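Transcarboxylase 5S subunit (Propionibacterium freudenreichii subsp. shermanii, PDB 1RQB) transfers a carboxyl group from the biotin of the 1.3S subunit to pyruvate, forming oxaloacetate at a cobalt site. Local coordinates at residues R98-L103 with M131-V136; G157-G162 with G188-A193; R297-K302 with A479-E484. All blocks are in the same frame, centred on the assembly; numbering follows the deposited sequence.

Interaction 1: residues R98-L103 with M131-V136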
ATOM      1  N   ARG A  98      14.596  -8.275  21.875  1.00 13.65           N
ATOM      2  CA  ARG A  98      14.041  -7.307  22.830  1.00 16.33           C
ATOM      3  C   ARG A  98      12.523  -7.364  22.656  1.00 16.64           C
ATOM      4  O   ARG A  98      12.012  -6.994  21.599  1.00 16.69           O
ATOM      5  CB  ARG A  98      14.454  -5.855  22.531  1.00 15.73           C
ATOM      6  CG  ARG A  98      15.917  -5.520  22.621  1.00 20.82           C
ATOM      7  CD  ARG A  98      16.088  -3.996  22.521  1.00 22.08           C
ATOM      8  NE  ARG A  98      17.493  -3.607  22.550  1.00 23.54           N
ATOM      9  CZ  ARG A  98      18.331  -3.750  21.526  1.00 31.37           C
ATOM     10  NH1 ARG A  98      17.914  -4.271  20.369  1.00 21.84           N
ATOM     11  NH2 ARG A  98      19.598  -3.386  21.668  1.00 29.61           N
ATOM     12  N   LEU A  99      11.804  -7.844  23.663  1.00 11.86           N
ATOM     13  CA  LEU A  99      10.340  -7.894  23.548  1.00 12.24           C
ATOM     14  C   LEU A  99       9.791  -6.511  23.896  1.00 16.16           C
ATOM     15  O   LEU A  99      10.301  -5.841  24.794  1.00 13.23           O
ATOM     16  CB  LEU A  99       9.756  -8.949  24.487  1.00 14.59           C
ATOM     17  CG  LEU A  99      10.304 -10.369  24.293  1.00 20.17           C
ATOM     18  CD1 LEU A  99       9.452 -11.357  25.098  1.00 19.22           C
ATOM     19  CD2 LEU A  99      10.290 -10.741  22.825  1.00 17.79           C
ATOM     20  N   GLN A 100       8.753  -6.089  23.179  1.00 11.82           N
ATOM     21  CA  GLN A 100       8.190  -4.751  23.408  1.00 10.69           C
ATOM     22  C   GLN A 100       6.673  -4.840  23.570  1.00 12.20           C
ATOM     23  O   GLN A 100       6.023  -5.689  22.961  1.00 12.43           O
ATOM     24  CB  GLN A 100       8.547  -3.869  22.210  1.00 11.67           C
ATOM     25  CG  GLN A 100       8.090  -2.433  22.302  1.00 10.67           C
ATOM     26  CD  GLN A 100       8.732  -1.567  21.222  1.00 16.19           C
ATOM     27  OE1 GLN A 100       9.932  -1.664  20.971  1.00 13.33           O
ATOM     28  NE2 GLN A 100       7.935  -0.708  20.592  1.00 16.84           N
HETATM   29  N   MSE A 101       6.122  -3.966  24.412  1.00  8.73           N
HETATM   30  CA  MSE A 101       4.666  -3.919  24.615  1.00 12.27           C
HETATM   31  C   MSE A 101       4.213  -2.459  24.574  1.00 13.66           C
HETATM   32  O   MSE A 101       5.022  -1.542  24.703  1.00 12.34           O
HETATM   33  CB  MSE A 101       4.257  -4.492  25.978  1.00 14.98           C
HETATM   34  CG  MSE A 101       4.660  -3.630  27.185  1.00 15.75           C
HETATM   35 SE   MSE A 101       3.816  -4.201  28.879  1.00 23.66          SE
HETATM   36  CE  MSE A 101       1.963  -4.132  28.307  1.00 12.41           C
ATOM     37  N   LEU A 102       2.912  -2.277  24.379  1.00  9.15           N
ATOM     38  CA  LEU A 102       2.273  -0.954  24.389  1.00 11.74           C
ATOM     39  C   LEU A 102       1.460  -0.900  25.684  1.00 12.49           C
ATOM     40  O   LEU A 102       0.644  -1.785  25.938  1.00 12.95           O
ATOM     41  CB  LEU A 102       1.331  -0.795  23.185  1.00  9.57           C
ATOM     42  CG  LEU A 102       0.615   0.564  23.131  1.00 11.27           C
ATOM     43  CD1 LEU A 102       1.636   1.660  22.834  1.00 11.74           C
ATOM     44  CD2 LEU A 102      -0.488   0.561  22.063  1.00  9.38           C
ATOM     45  N   LEU A 103       1.702   0.122  26.503  1.00 11.25           N
ATOM     46  CA  LEU A 103       1.031   0.256  27.805  1.00 12.32           C
ATOM     47  C   LEU A 103       0.450   1.667  27.918  1.00 11.98           C
ATOM     48  O   LEU A 103       1.182   2.646  27.788  1.00 11.90           O
ATOM     49  CB  LEU A 103       2.057   0.027  28.916  1.00 13.54           C
ATOM     50  CG  LEU A 103       1.535   0.039  30.352  1.00 15.94           C
ATOM     51  CD1 LEU A 103       0.585  -1.150  30.560  1.00 18.95           C
ATOM     52  CD2 LEU A 103       2.712  -0.038  31.307  1.00 17.81           C
HETATM   53  N   MSE A 131       9.338  -8.872  29.682  1.00 17.55           N
HETATM   54  CA  MSE A 131       9.222  -7.660  28.855  1.00 17.10           C
HETATM   55  C   MSE A 131      10.517  -6.843  28.925  1.00 19.81           C
HETATM   56  O   MSE A 131      11.082  -6.658  30.001  1.00 21.56           O
HETATM   57  CB  MSE A 131       8.033  -6.833  29.330  1.00 19.22           C
HETATM   58  CG  MSE A 131       7.670  -5.725  28.383  1.00 22.65           C
HETATM   59 SE   MSE A 131       7.422  -6.486  26.609  1.00 35.19          SE
HETATM   60  CE  MSE A 131       6.001  -7.712  26.972  1.00 23.45           C
ATOM     61  N   ASP A 132      10.976  -6.333  27.779  1.00 15.98           N
ATOM     62  CA  ASP A 132      12.231  -5.566  27.716  1.00 18.12           C
ATOM     63  C   ASP A 132      11.972  -4.078  27.469  1.00 18.38           C
ATOM     64  O   ASP A 132      12.541  -3.220  28.143  1.00 17.12           O
ATOM     65  CB  ASP A 132      13.134  -6.083  26.580  1.00 14.28           C
ATOM     66  CG  ASP A 132      13.614  -7.506  26.802  1.00 23.39           C
ATOM     67  OD1 ASP A 132      14.243  -7.763  27.855  1.00 23.51           O
ATOM     68  OD2 ASP A 132      13.372  -8.368  25.922  1.00 18.01           O
ATOM     69  N   VAL A 133      11.138  -3.776  26.477  1.00 14.27           N
ATOM     70  CA  VAL A 133      10.851  -2.379  26.119  1.00 12.08           C
ATOM     71  C   VAL A 133       9.380  -2.077  26.406  1.00 12.23           C
ATOM     72  O   VAL A 133       8.484  -2.806  25.982  1.00 12.98           O
ATOM     73  CB  VAL A 133      11.130  -2.120  24.608  1.00 12.18           C
ATOM     74  CG1 VAL A 133      10.806  -0.671  24.253  1.00 13.66           C
ATOM     75  CG2 VAL A 133      12.591  -2.431  24.278  1.00 16.48           C
ATOM     76  N   PHE A 134       9.145  -0.998  27.137  1.00  8.10           N
ATOM     77  CA  PHE A 134       7.772  -0.594  27.467  1.00  7.89           C
ATOM     78  C   PHE A 134       7.438   0.727  26.771  1.00 10.44           C
ATOM     79  O   PHE A 134       7.982   1.777  27.109  1.00 12.53           O
ATOM     80  CB  PHE A 134       7.609  -0.381  28.977  1.00 12.04           C
ATOM     81  CG  PHE A 134       7.721  -1.645  29.798  1.00 12.81           C
ATOM     82  CD1 PHE A 134       8.962  -2.215  30.071  1.00 14.90           C
ATOM     83  CD2 PHE A 134       6.576  -2.230  30.343  1.00 13.94           C
ATOM     84  CE1 PHE A 134       9.065  -3.361  30.894  1.00 14.16           C
ATOM     85  CE2 PHE A 134       6.660  -3.360  31.158  1.00 13.31           C
ATOM     86  CZ  PHE A 134       7.913  -3.925  31.437  1.00 12.91           C
ATOM     87  N   ARG A 135       6.557   0.680  25.785  1.00 10.80           N
ATOM     88  CA  ARG A 135       6.142   1.930  25.132  1.00 10.34           C
ATOM     89  C   ARG A 135       4.952   2.464  25.931  1.00  9.74           C
ATOM     90  O   ARG A 135       3.843   1.938  25.849  1.00 12.42           O
ATOM     91  CB  ARG A 135       5.771   1.685  23.667  1.00 10.13           C
ATOM     92  CG  ARG A 135       5.212   2.935  22.963  1.00 12.87           C
ATOM     93  CD  ARG A 135       5.009   2.686  21.468  1.00 13.73           C
ATOM     94  NE  ARG A 135       6.284   2.525  20.776  1.00 11.76           N
ATOM     95  CZ  ARG A 135       6.409   2.144  19.508  1.00 15.94           C
ATOM     96  NH1 ARG A 135       5.329   1.868  18.786  1.00 14.02           N
ATOM     97  NH2 ARG A 135       7.611   2.073  18.955  1.00 15.88           N
ATOM     98  N   VAL A 136       5.201   3.492  26.734  1.00  9.56           N
ATOM     99  CA  VAL A 136       4.149   4.055  27.595  1.00 10.27           C
ATOM    100  C   VAL A 136       3.501   5.252  26.901  1.00 12.67           C
ATOM    101  O   VAL A 136       4.200   6.170  26.475  1.00 14.56           O
ATOM    102  CB  VAL A 136       4.747   4.525  28.942  1.00 13.18           C
ATOM    103  CG1 VAL A 136       3.631   4.961  29.882  1.00  9.81           C
ATOM    104  CG2 VAL A 136       5.559   3.389  29.575  1.00 12.47           C
TER
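Met101 sets its CG between backbone N and carbonyl carbon (chi1 70°), whereas Met131 holds CG trans to N and then folds back at its next two torsions. The two selenomethionine chains cross at about a right angle, with Met131 SE 3.8 Å from Met101 CB. Met101 SE goes on to a Met-aromatic contact, approaching Phe134 obliquely at 4.6 Å from the ring centroid, while Met131 CG lies over one face of that ring, near its rim. Leu103 and Val136 share this side of the sheet, which helices 116-128 and 144-155 cover.

On the other side, the extended Gln100 sets its NE2 over one face of the Arg135 guanidinium, toward the rim, the amide plane turned 63° from it. Gln100 NE2 and Arg135 NH2, 3.2 Å apart, are both donors and do not bond; Gln100 OE1 turns to Ser63, and Arg135 binds Gln161 through NE and Asp250 through NH1. Leu102 CD1 packs 3.8 Å from Arg135 CD.

Between these layers runs a parallel backbone ladder from Leu99 O, which accepts from both Val133 N and Asp132 N, to Leu103 N, bonded to Arg135 O at 2.9 Å. Asp132 OD2 extends it, taking Leu99 N at 2.8 Å through its anti lone pair and also pairing with Arg91. The arrangement is that of a beta-alpha-beta unit in a TIM barrel, its inner face carrying Arg135 up against the cobalt ligand His226.

Interaction 2: residues G157-G162 with G188-A193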
ATOM      1  N   GLY A 157      14.606  -1.840  35.764  1.00 19.08           N
ATOM      2  CA  GLY A 157      15.805  -1.877  34.946  1.00 21.43           C
ATOM      3  C   GLY A 157      15.539  -2.110  33.461  1.00 22.42           C
ATOM      4  O   GLY A 157      16.429  -2.525  32.721  1.00 20.38           O
ATOM      5  N   LYS A 158      14.321  -1.827  33.017  1.00 18.34           N
ATOM      6  CA  LYS A 158      13.966  -2.047  31.607  1.00 13.99           C
ATOM      7  C   LYS A 158      14.012  -0.729  30.830  1.00 17.88           C
ATOM      8  O   LYS A 158      14.309   0.327  31.386  1.00 13.98           O
ATOM      9  CB  LYS A 158      12.586  -2.705  31.516  1.00 15.80           C
ATOM     10  CG  LYS A 158      12.534  -4.035  32.273  1.00 18.99           C
ATOM     11  CD  LYS A 158      13.627  -4.993  31.803  1.00 16.63           C
ATOM     12  CE  LYS A 158      13.582  -6.309  32.584  1.00 18.15           C
ATOM     13  NZ  LYS A 158      14.690  -7.246  32.201  1.00 23.89           N
ATOM     14  N   HIS A 159      13.715  -0.811  29.534  1.00 15.38           N
ATOM     15  CA  HIS A 159      13.774   0.351  28.634  1.00 16.26           C
ATOM     16  C   HIS A 159      12.424   1.070  28.619  1.00 16.31           C
ATOM     17  O   HIS A 159      11.413   0.492  28.224  1.00 11.72           O
ATOM     18  CB  HIS A 159      14.120  -0.128  27.217  1.00 15.96           C
ATOM     19  CG  HIS A 159      14.293   0.977  26.220  1.00 16.00           C
ATOM     20  ND1 HIS A 159      15.501   1.246  25.616  1.00 17.36           N
ATOM     21  CD2 HIS A 159      13.410   1.874  25.716  1.00 16.77           C
ATOM     22  CE1 HIS A 159      15.356   2.262  24.780  1.00 19.67           C
ATOM     23  NE2 HIS A 159      14.096   2.659  24.822  1.00 18.12           N
ATOM     24  N   ALA A 160      12.413   2.338  29.026  1.00 12.68           N
ATOM     25  CA  ALA A 160      11.163   3.110  29.054  1.00 14.48           C
ATOM     26  C   ALA A 160      11.094   4.000  27.812  1.00 15.39           C
ATOM     27  O   ALA A 160      11.925   4.883  27.609  1.00 13.14           O
ATOM     28  CB  ALA A 160      11.095   3.970  30.309  1.00 18.93           C
ATOM     29  N   GLN A 161      10.093   3.757  26.985  1.00 14.69           N
ATOM     30  CA  GLN A 161       9.924   4.557  25.765  1.00 10.21           C
ATOM     31  C   GLN A 161       8.697   5.454  25.937  1.00 12.82           C
ATOM     32  O   GLN A 161       7.561   4.981  25.923  1.00 14.99           O
ATOM     33  CB  GLN A 161       9.768   3.621  24.563  1.00 12.63           C
ATOM     34  CG  GLN A 161       9.689   4.332  23.239  1.00 13.26           C
ATOM     35  CD  GLN A 161       9.884   3.377  22.068  1.00 18.10           C
ATOM     36  OE1 GLN A 161       8.920   2.875  21.492  1.00 19.35           O
ATOM     37  NE2 GLN A 161      11.132   3.110  21.728  1.00 18.62           N
ATOM     38  N   GLY A 162       8.946   6.752  26.128  1.00 14.28           N
ATOM     39  CA  GLY A 162       7.868   7.715  26.314  1.00 14.53           C
ATOM     40  C   GLY A 162       7.244   7.974  24.960  1.00 13.73           C
ATOM     41  O   GLY A 162       7.962   8.134  23.975  1.00 15.86           O
ATOM     42  N   GLY A 188      12.768  10.531  32.728  1.00 25.80           N
ATOM     43  CA  GLY A 188      13.551   9.322  32.522  1.00 26.58           C
ATOM     44  C   GLY A 188      13.440   8.466  31.275  1.00 26.02           C
ATOM     45  O   GLY A 188      14.008   7.374  31.241  1.00 25.29           O
ATOM     46  N   ALA A 189      12.743   8.938  30.248  1.00 22.22           N
ATOM     47  CA  ALA A 189      12.584   8.141  29.022  1.00 19.35           C
ATOM     48  C   ALA A 189      13.947   7.777  28.429  1.00 19.33           C
ATOM     49  O   ALA A 189      14.844   8.612  28.318  1.00 19.29           O
ATOM     50  CB  ALA A 189      11.749   8.920  27.986  1.00 18.80           C
ATOM     51  N   ASP A 190      14.093   6.515  28.048  1.00 13.13           N
ATOM     52  CA  ASP A 190      15.322   6.031  27.403  1.00 16.56           C
ATOM     53  C   ASP A 190      15.215   6.329  25.906  1.00 15.02           C
ATOM     54  O   ASP A 190      16.211   6.413  25.192  1.00 17.06           O
ATOM     55  CB  ASP A 190      15.472   4.525  27.621  1.00 21.35           C
ATOM     56  CG  ASP A 190      15.673   4.179  29.079  1.00 25.72           C
ATOM     57  OD1 ASP A 190      16.686   4.641  29.640  1.00 29.98           O
ATOM     58  OD2 ASP A 190      14.824   3.470  29.666  1.00 21.50           O
ATOM     59  N   SER A 191      13.986   6.473  25.440  1.00 15.73           N
ATOM     60  CA  SER A 191      13.743   6.800  24.027  1.00 15.63           C
ATOM     61  C   SER A 191      12.364   7.452  23.902  1.00 11.89           C
ATOM     62  O   SER A 191      11.541   7.398  24.814  1.00 11.98           O
ATOM     63  CB  SER A 191      13.835   5.539  23.151  1.00 16.66           C
ATOM     64  OG  SER A 191      12.813   4.601  23.457  1.00 18.14           O
ATOM     65  N   ILE A 192      12.140   8.099  22.771  1.00 12.02           N
ATOM     66  CA  ILE A 192      10.865   8.774  22.495  1.00 12.98           C
ATOM     67  C   ILE A 192      10.204   8.086  21.300  1.00 13.70           C
ATOM     68  O   ILE A 192      10.856   7.836  20.287  1.00 13.47           O
ATOM     69  CB  ILE A 192      11.076  10.246  22.093  1.00 15.65           C
ATOM     70  CG1 ILE A 192      11.700  11.025  23.253  1.00 18.99           C
ATOM     71  CG2 ILE A 192       9.730  10.873  21.672  1.00 17.86           C
ATOM     72  CD1 ILE A 192      10.821  11.081  24.469  1.00 19.73           C
ATOM     73  N   ALA A 193       8.923   7.775  21.424  1.00 13.22           N
ATOM     74  CA  ALA A 193       8.201   7.152  20.307  1.00 11.97           C
ATOM     75  C   ALA A 193       7.204   8.169  19.750  1.00 14.40           C
ATOM     76  O   ALA A 193       6.493   8.821  20.512  1.00 13.43           O
ATOM     77  CB  ALA A 193       7.434   5.915  20.779  1.00 10.13           C
TER
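His159 and Gln161 close on Ser191 from the neighbouring strand, and the buried serine hydroxyl lies in the closely packed part of the contact. Ser191 OG, turned between its own backbone N and carbonyl carbon (chi1 65°), meets His159 NE2 at the edge of the imidazole, 2.7 Å away and nearly in line; either atom could be the donor. Gln161 NE2 gives a second bond to the same oxygen at 2.8 Å, with OG almost exactly in the amide plane. Two bonds thus grip one hydroxyl and help to fix the rotation of both flat groups. Farther along, Ala193 CB packs 3.5 Å from Gln161 OE1, and the backbones are drawn close where Ala193 N meets Gly162 O at 2.7 Å.

These strands, 159-163 and 191-193, are parallel neighbours in the TIM barrel, joined through helix 174-186 as a beta-alpha-beta unit. The directions of their short segments differ by 41°. At the start of the ladder Ala160 O takes Asp190 N at good geometry and Ser191 N only weakly.

Toward solvent the residues become partly exposed, but Asp190 still packs closely. Its CB sits over the centre of the His159 ring, a CH-pi contact at 3.6 Å, and Asp190 OD2 receives Ala160 N at 2.7 Å through its anti lone pair, with OD1 left to pair with Lys154. The loose side lies beyond Asp190, where the two chains part and Lys158 CB points away from the opposing segment.

Interaction 3: residues R297-K302 with A479-E484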
ATOM      1  N   ARG A 297      -3.160 -16.118   7.157  1.00 16.20           N
ATOM      2  CA  ARG A 297      -4.099 -14.987   7.110  1.00 12.00           C
ATOM      3  C   ARG A 297      -5.475 -15.309   6.521  1.00 12.08           C
ATOM      4  O   ARG A 297      -6.481 -14.803   7.018  1.00 12.41           O
ATOM      5  CB  ARG A 297      -3.471 -13.803   6.387  1.00 14.50           C
ATOM      6  CG  ARG A 297      -4.342 -12.558   6.442  1.00 12.59           C
ATOM      7  CD  ARG A 297      -3.621 -11.373   5.856  1.00 16.07           C
ATOM      8  NE  ARG A 297      -4.457 -10.184   5.906  1.00 14.99           N
ATOM      9  CZ  ARG A 297      -4.050  -8.980   5.526  1.00 17.31           C
ATOM     10  NH1 ARG A 297      -2.806  -8.810   5.075  1.00 14.93           N
ATOM     11  NH2 ARG A 297      -4.887  -7.954   5.574  1.00 14.40           N
ATOM     12  N   PRO A 298      -5.565 -16.136   5.461  1.00 15.10           N
ATOM     13  CA  PRO A 298      -6.908 -16.410   4.922  1.00 14.08           C
ATOM     14  C   PRO A 298      -7.933 -16.951   5.923  1.00 16.85           C
ATOM     15  O   PRO A 298      -9.136 -16.764   5.747  1.00 14.33           O
ATOM     16  CB  PRO A 298      -6.632 -17.395   3.782  1.00 19.14           C
ATOM     17  CG  PRO A 298      -5.248 -17.005   3.339  1.00 18.63           C
ATOM     18  CD  PRO A 298      -4.541 -16.832   4.666  1.00 14.04           C
ATOM     19  N   LYS A 299      -7.457 -17.611   6.977  1.00 11.96           N
ATOM     20  CA  LYS A 299      -8.352 -18.183   7.996  1.00 17.97           C
ATOM     21  C   LYS A 299      -9.047 -17.094   8.818  1.00 15.15           C
ATOM     22  O   LYS A 299     -10.032 -17.367   9.502  1.00 15.08           O
ATOM     23  CB  LYS A 299      -7.578 -19.101   8.950  1.00 14.41           C
ATOM     24  CG  LYS A 299      -6.912 -20.287   8.274  1.00 20.71           C
ATOM     25  CD  LYS A 299      -6.345 -21.284   9.290  1.00 28.15           C
ATOM     26  CE  LYS A 299      -5.344 -20.662  10.250  1.00 30.08           C
ATOM     27  NZ  LYS A 299      -4.764 -21.702  11.159  1.00 31.20           N
ATOM     28  N   TYR A 300      -8.556 -15.859   8.743  1.00 12.28           N
ATOM     29  CA  TYR A 300      -9.130 -14.763   9.536  1.00 11.81           C
ATOM     30  C   TYR A 300      -9.977 -13.824   8.675  1.00 11.52           C
ATOM     31  O   TYR A 300     -10.287 -12.710   9.093  1.00 14.91           O
ATOM     32  CB  TYR A 300      -7.993 -13.974  10.208  1.00 13.11           C
ATOM     33  CG  TYR A 300      -7.305 -14.773  11.293  1.00 11.18           C
ATOM     34  CD1 TYR A 300      -6.298 -15.699  10.989  1.00 13.60           C
ATOM     35  CD2 TYR A 300      -7.723 -14.660  12.624  1.00 12.54           C
ATOM     36  CE1 TYR A 300      -5.730 -16.496  11.993  1.00 12.99           C
ATOM     37  CE2 TYR A 300      -7.168 -15.445  13.625  1.00 14.04           C
ATOM     38  CZ  TYR A 300      -6.182 -16.355  13.311  1.00 11.17           C
ATOM     39  OH  TYR A 300      -5.654 -17.124  14.315  1.00 13.43           O
ATOM     40  N   LYS A 301     -10.400 -14.284   7.504  1.00 12.86           N
ATOM     41  CA  LYS A 301     -11.162 -13.431   6.580  1.00 16.05           C
ATOM     42  C   LYS A 301     -12.413 -12.825   7.223  1.00 17.05           C
ATOM     43  O   LYS A 301     -12.798 -11.710   6.875  1.00 16.57           O
ATOM     44  CB  LYS A 301     -11.571 -14.206   5.328  1.00 20.20           C
ATOM     45  CG  LYS A 301     -12.531 -15.350   5.576  1.00 28.55           C
ATOM     46  CD  LYS A 301     -12.939 -15.987   4.256  1.00 37.96           C
ATOM     47  CE  LYS A 301     -13.577 -14.955   3.331  1.00 42.64           C
ATOM     48  NZ  LYS A 301     -13.997 -15.533   2.019  1.00 48.47           N
ATOM     49  N   LYS A 302     -13.065 -13.533   8.142  1.00 14.82           N
ATOM     50  CA  LYS A 302     -14.293 -13.002   8.754  1.00 16.85           C
ATOM     51  C   LYS A 302     -14.010 -11.761   9.603  1.00 16.53           C
ATOM     52  O   LYS A 302     -14.941 -11.069  10.011  1.00 15.67           O
ATOM     53  CB  LYS A 302     -14.973 -14.055   9.652  1.00 18.54           C
ATOM     54  CG  LYS A 302     -15.459 -15.337   8.964  1.00 18.07           C
ATOM     55  CD  LYS A 302     -16.525 -15.057   7.898  1.00 21.59           C
ATOM     56  CE  LYS A 302     -17.056 -16.368   7.301  1.00 24.92           C
ATOM     57  NZ  LYS A 302     -18.197 -16.128   6.372  1.00 27.55           N
ATOM     58  N   ALA A 479     -10.759 -26.964   6.996  1.00 41.75           N
ATOM     59  CA  ALA A 479     -11.972 -27.604   6.468  1.00 40.08           C
ATOM     60  C   ALA A 479     -13.013 -26.538   6.122  1.00 40.23           C
ATOM     61  O   ALA A 479     -13.631 -26.578   5.060  1.00 41.44           O
ATOM     62  CB  ALA A 479     -12.534 -28.571   7.499  1.00 43.90           C
ATOM     63  N   GLN A 480     -13.210 -25.583   7.023  1.00 40.30           N
ATOM     64  CA  GLN A 480     -14.200 -24.521   6.788  1.00 40.56           C
ATOM     65  C   GLN A 480     -13.724 -23.616   5.652  1.00 41.80           C
ATOM     66  O   GLN A 480     -14.523 -23.139   4.846  1.00 42.33           O
ATOM     67  CB  GLN A 480     -14.398 -23.681   8.048  1.00 40.28           C
ATOM     68  CG  GLN A 480     -14.924 -24.456   9.239  1.00 38.38           C
ATOM     69  CD  GLN A 480     -15.116 -23.574  10.452  1.00 40.11           C
ATOM     70  OE1 GLN A 480     -14.156 -23.006  10.972  1.00 30.23           O
ATOM     71  NE2 GLN A 480     -16.361 -23.448  10.907  1.00 36.90           N
ATOM     72  N   LEU A 481     -12.421 -23.375   5.604  1.00 43.54           N
ATOM     73  CA  LEU A 481     -11.859 -22.510   4.558  1.00 47.89           C
ATOM     74  C   LEU A 481     -12.069 -23.180   3.199  1.00 52.09           C
ATOM     75  O   LEU A 481     -12.616 -22.581   2.274  1.00 50.04           O
ATOM     76  CB  LEU A 481     -10.369 -22.274   4.820  1.00 46.44           C
ATOM     77  CG  LEU A 481      -9.779 -20.999   4.212  1.00 46.79           C
ATOM     78  CD1 LEU A 481     -10.632 -19.801   4.604  1.00 45.98           C
ATOM     79  CD2 LEU A 481      -8.345 -20.819   4.689  1.00 45.68           C
ATOM     80  N   LYS A 482     -11.649 -24.439   3.104  1.00 56.18           N
ATOM     81  CA  LYS A 482     -11.782 -25.209   1.859  1.00 60.39           C
ATOM     82  C   LYS A 482     -13.262 -25.404   1.524  1.00 61.92           C
ATOM     83  O   LYS A 482     -13.644 -25.459   0.356  1.00 62.24           O
ATOM     84  CB  LYS A 482     -11.100 -26.573   2.008  1.00 61.04           C
ATOM     85  CG  LYS A 482     -11.173 -27.432   0.752  1.00 61.29           C
ATOM     86  CD  LYS A 482     -10.490 -28.786   0.934  1.00 62.87           C
ATOM     87  CE  LYS A 482     -10.606 -29.621  -0.342  1.00 62.68           C
ATOM     88  NZ  LYS A 482      -9.962 -30.963  -0.226  1.00 63.26           N
ATOM     89  N   ALA A 483     -14.094 -25.498   2.555  1.00 65.68           N
ATOM     90  CA  ALA A 483     -15.537 -25.707   2.367  1.00 68.89           C
ATOM     91  C   ALA A 483     -16.183 -24.450   1.778  1.00 70.77           C
ATOM     92  O   ALA A 483     -17.248 -24.519   1.167  1.00 71.46           O
ATOM     93  CB  ALA A 483     -16.191 -26.051   3.698  1.00 69.14           C
ATOM     94  N   GLU A 484     -15.537 -23.306   1.962  1.00 74.10           N
ATOM     95  CA  GLU A 484     -16.079 -22.036   1.456  1.00 76.24           C
ATOM     96  C   GLU A 484     -15.672 -21.844  -0.007  1.00 78.39           C
ATOM     97  O   GLU A 484     -16.249 -21.023  -0.717  1.00 77.90           O
ATOM     98  CB  GLU A 484     -15.564 -20.874   2.312  1.00 76.36           C
ATOM     99  CG  GLU A 484     -16.105 -19.507   1.923  1.00 74.23           C
ATOM    100  CD  GLU A 484     -15.716 -18.427   2.916  1.00 74.14           C
ATOM    101  OE1 GLU A 484     -14.500 -18.192   3.102  1.00 75.82           O
ATOM    102  OE2 GLU A 484     -16.631 -17.815   3.510  1.00 75.26           O
TER
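Leu481 brings its forked end down on the short 3-10 segment 297-302, with CG swung roughly trans to its backbone N (chi1 -156°). One branch, CD1, rests 3.6 Å from Pro298 O; the other, CD2, touches both the proline ring at CB and the Lys299 chain at CG, each 3.9 Å away. Lys299 runs across the leucine at about a right angle, then bends at chi3 and carries its ammonium off to Asp48. An alanine in place of Leu481 would remove both branches and would probably open a gap over Pro298 and the Lys299 stem, leaving the contact to depend mainly on charge.

That charge comes from Lys301 and Glu484, whose chains approach from opposite directions. Lys301 starts with CG between backbone N and carbonyl carbon (chi1 65°) and bends at chi3, and its NZ meets OE1 of the extended Glu484 at 2.9 Å from well above the carboxylate plane. Lys302 NZ completes the network with a long 3.7 Å salt bridge to Glu484 OE2. Glu484 is exposed and poorly ordered, so these polar links are probably looser than the leucine contact.

The contact lies on the surface, where the last modelled helix, 478-484, packs against the turn that follows helix 283-296 and precedes helix 313-316.

The three contacts come in series along the chain. Interactions 1 and 2 are neighbours in one parallel barrel sheet, their centres 9 Å apart, and strands 133-136 and 159-163 join them directly: Phe134 O and Gln161 N, 2.9 Å apart, probably form a hydrogen bond. They are two beta-alpha-beta steps of the barrel wall, separated by the step through helix 144-155. Interaction 3 stands apart, its centre 32 Å from that of interaction 1 and 41 Å from that of interaction 2. It illustrates a different principle: strands adjacent in chain order pair in these parts of the barrel, whereas a contact spanning 176 intervening residues places the last modelled helix against the 3-10 segment after helix 283-296, at the surface.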